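Long-range contact in Cj0977 (Campylobacter jejuni, PDB 3BNV), which is a sigma28-regulated, nonflagellar virulence protein with a hot-dog fold whose biochemical function is unknown: residues A[77-82]-A[108-112]. Sequence-based numbering, arbitrary orientation.
Sequences VAQASI and LEAHA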
ATOM      1  N   VAL A  77      -6.303  -2.730   8.446  1.00 31.71           N
ATOM      2  CA  VAL A  77      -6.473  -3.284   9.788  1.00 31.64           C
ATOM      3  C   VAL A  77      -5.866  -2.376  10.901  1.00 31.94           C
ATOM      4  O   VAL A  77      -6.380  -2.320  12.013  1.00 32.06           O
ATOM      5  CB  VAL A  77      -5.995  -4.746   9.897  1.00 30.82           C
ATOM      6  CG1 VAL A  77      -4.499  -4.826  10.031  1.00 31.70           C
ATOM      7  CG2 VAL A  77      -6.595  -5.389  11.075  1.00 30.78           C
ATOM      8  N   ALA A  78      -4.796  -1.646  10.612  1.00 32.01           N
ATOM      9  CA  ALA A  78      -4.317  -0.648  11.581  1.00 32.30           C
ATOM     10  C   ALA A  78      -5.400   0.368  11.901  1.00 32.63           C
ATOM     11  O   ALA A  78      -5.668   0.669  13.064  1.00 32.71           O
ATOM     12  CB  ALA A  78      -3.100   0.092  11.062  1.00 32.08           C
ATOM     13  N   GLN A  79      -6.015   0.932  10.871  1.00 32.74           N
ATOM     14  CA  GLN A  79      -7.067   1.891  11.127  1.00 32.87           C
ATOM     15  C   GLN A  79      -8.244   1.242  11.816  1.00 32.76           C
ATOM     16  O   GLN A  79      -8.856   1.852  12.666  1.00 33.22           O
ATOM     17  CB  GLN A  79      -7.516   2.590   9.856  1.00 33.02           C
ATOM     18  CG  GLN A  79      -6.439   3.440   9.209  1.00 34.31           C
ATOM     19  CD  GLN A  79      -7.032   4.464   8.288  1.00 36.96           C
ATOM     20  OE1 GLN A  79      -7.674   5.400   8.742  1.00 40.71           O
ATOM     21  NE2 GLN A  79      -6.850   4.291   6.992  1.00 36.36           N
ATOM     22  N   ALA A  80      -8.554  -0.011  11.495  1.00 32.77           N
ATOM     23  CA  ALA A  80      -9.673  -0.655  12.167  1.00 32.39           C
ATOM     24  C   ALA A  80      -9.422  -0.846  13.663  1.00 32.46           C
ATOM     25  O   ALA A  80     -10.362  -0.882  14.447  1.00 32.71           O
ATOM     26  CB  ALA A  80      -9.991  -1.940  11.527  1.00 32.76           C
ATOM     27  N   SER A  81      -8.160  -0.953  14.055  1.00 32.36           N
ATOM     28  CA  SER A  81      -7.806  -1.149  15.457  1.00 32.38           C
ATOM     29  C   SER A  81      -8.097   0.080  16.302  1.00 32.57           C
ATOM     30  O   SER A  81      -8.220  -0.021  17.503  1.00 32.99           O
ATOM     31  CB  SER A  81      -6.328  -1.496  15.597  1.00 32.11           C
ATOM     32  OG  SER A  81      -5.527  -0.361  15.334  1.00 31.72           O
ATOM     33  N   ILE A  82      -8.162   1.245  15.667  1.00 32.60           N
ATOM     34  CA  ILE A  82      -8.499   2.490  16.342  1.00 32.36           C
ATOM     35  C   ILE A  82      -9.974   2.810  16.141  1.00 32.46           C
ATOM     36  O   ILE A  82     -10.634   3.316  17.028  1.00 32.71           O
ATOM     37  CB  ILE A  82      -7.702   3.647  15.728  1.00 32.68           C
ATOM     38  CG1 ILE A  82      -6.216   3.364  15.897  1.00 32.06           C
ATOM     39  CG2 ILE A  82      -8.123   5.002  16.363  1.00 31.92           C
ATOM     40  CD1 ILE A  82      -5.905   2.789  17.262  1.00 32.10           C
ATOM     41  N   LEU A 108      -3.916 -10.931   9.083  1.00 32.31           N
ATOM     42  CA  LEU A 108      -3.300  -9.803   9.778  1.00 32.17           C
ATOM     43  C   LEU A 108      -3.889  -9.573  11.178  1.00 32.02           C
ATOM     44  O   LEU A 108      -5.082  -9.725  11.386  1.00 31.94           O
ATOM     45  CB  LEU A 108      -3.410  -8.531   8.933  1.00 31.63           C
ATOM     46  CG  LEU A 108      -2.943  -8.651   7.481  1.00 32.53           C
ATOM     47  CD1 LEU A 108      -4.014  -9.187   6.524  1.00 31.85           C
ATOM     48  CD2 LEU A 108      -2.437  -7.321   6.955  1.00 33.26           C
ATOM     49  N   GLU A 109      -3.037  -9.227  12.134  1.00 32.09           N
ATOM     50  CA  GLU A 109      -3.498  -8.765  13.438  1.00 32.89           C
ATOM     51  C   GLU A 109      -2.875  -7.420  13.735  1.00 32.78           C
ATOM     52  O   GLU A 109      -1.696  -7.205  13.451  1.00 33.03           O
ATOM     53  CB  GLU A 109      -3.129  -9.724  14.559  1.00 32.71           C
ATOM     54  CG  GLU A 109      -3.766 -11.051  14.434  1.00 34.90           C
ATOM     55  CD  GLU A 109      -3.406 -11.970  15.578  1.00 37.84           C
ATOM     56  OE1 GLU A 109      -3.253 -13.192  15.320  1.00 40.14           O
ATOM     57  OE2 GLU A 109      -3.281 -11.488  16.731  1.00 38.33           O
ATOM     58  N   ALA A 110      -3.661  -6.527  14.320  1.00 32.65           N
ATOM     59  CA  ALA A 110      -3.187  -5.180  14.663  1.00 32.52           C
ATOM     60  C   ALA A 110      -3.438  -4.868  16.123  1.00 32.58           C
ATOM     61  O   ALA A 110      -4.525  -5.126  16.634  1.00 32.86           O
ATOM     62  CB  ALA A 110      -3.883  -4.143  13.779  1.00 32.51           C
ATOM     63  N   HIS A 111      -2.440  -4.317  16.800  1.00 32.77           N
ATOM     64  CA  HIS A 111      -2.578  -3.954  18.213  1.00 32.54           C
ATOM     65  C   HIS A 111      -2.070  -2.542  18.371  1.00 32.87           C
ATOM     66  O   HIS A 111      -0.925  -2.247  17.999  1.00 33.00           O
ATOM     67  CB  HIS A 111      -1.746  -4.861  19.083  1.00 32.26           C
ATOM     68  CG  HIS A 111      -2.117  -6.303  18.995  1.00 32.54           C
ATOM     69  ND1 HIS A 111      -2.966  -6.907  19.899  1.00 32.88           N
ATOM     70  CD2 HIS A 111      -1.724  -7.273  18.137  1.00 32.58           C
ATOM     71  CE1 HIS A 111      -3.101  -8.185  19.586  1.00 33.48           C
ATOM     72  NE2 HIS A 111      -2.342  -8.436  18.531  1.00 33.64           N
ATOM     73  N   ALA A 112      -2.936  -1.668  18.885  1.00 32.86           N
ATOM     74  CA  ALA A 112      -2.619  -0.260  19.069  1.00 32.87           C
ATOM     75  C   ALA A 112      -1.988  -0.075  20.428  1.00 33.19           C
ATOM     76  O   ALA A 112      -2.500  -0.571  21.405  1.00 33.19           O
ATOM     77  CB  ALA A 112      -3.877   0.563  18.971  1.00 32.62           C
TER
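Val77 and Ser81, one helical turn apart, press on Ala110 in a buried, apolar helix-on-sheet contact of the hot-dog fold, where the C-terminal part of helix 67-82 lies on strand 105-112 of the curved antiparallel sheet. The axes of the two segments approach to 7.5 Å and run in the same general sense, at 44° to each other. Leu108, Ala110 and Ala112 direct their CB atoms at the helix, while Glu109 and His111 point away from it.

Ala110 sits at the middle of the contact. Its CB lies 3.9 Å from Val77 CG1 and 4.0 Å from Ser81 CB, and it also abuts the backbone, 3.6 Å from Val77 O. Val77 carries CG1 between its backbone N and carbonyl carbon (chi1 80°), which lets that methyl reach Leu108 CB at 4.0 Å as well, while CG2 also touches Ala110. At the far end, the CB of Ile82 points along the flank of the contact, but the side chain turns so that CD1 comes 3.5 Å from Ala112 CB. On the flanks, Val77 touches Ala47 and Ser49 of strand 46-52 and Val125 of strand 120-129, and Ser81 touches Val123, so the helix spans three adjacent strands.

No hydrogen bond joins 77-82 to 108-112; the strand backbone pairs with its neighbours, Ala110 with Ala47 and Glu109 with Val126. Cohesion between these segments therefore rests on van der Waals contact and burial of 278 Å², and the small side chains of Ala110 and Ala112 are consistent with the close helix-sheet approach.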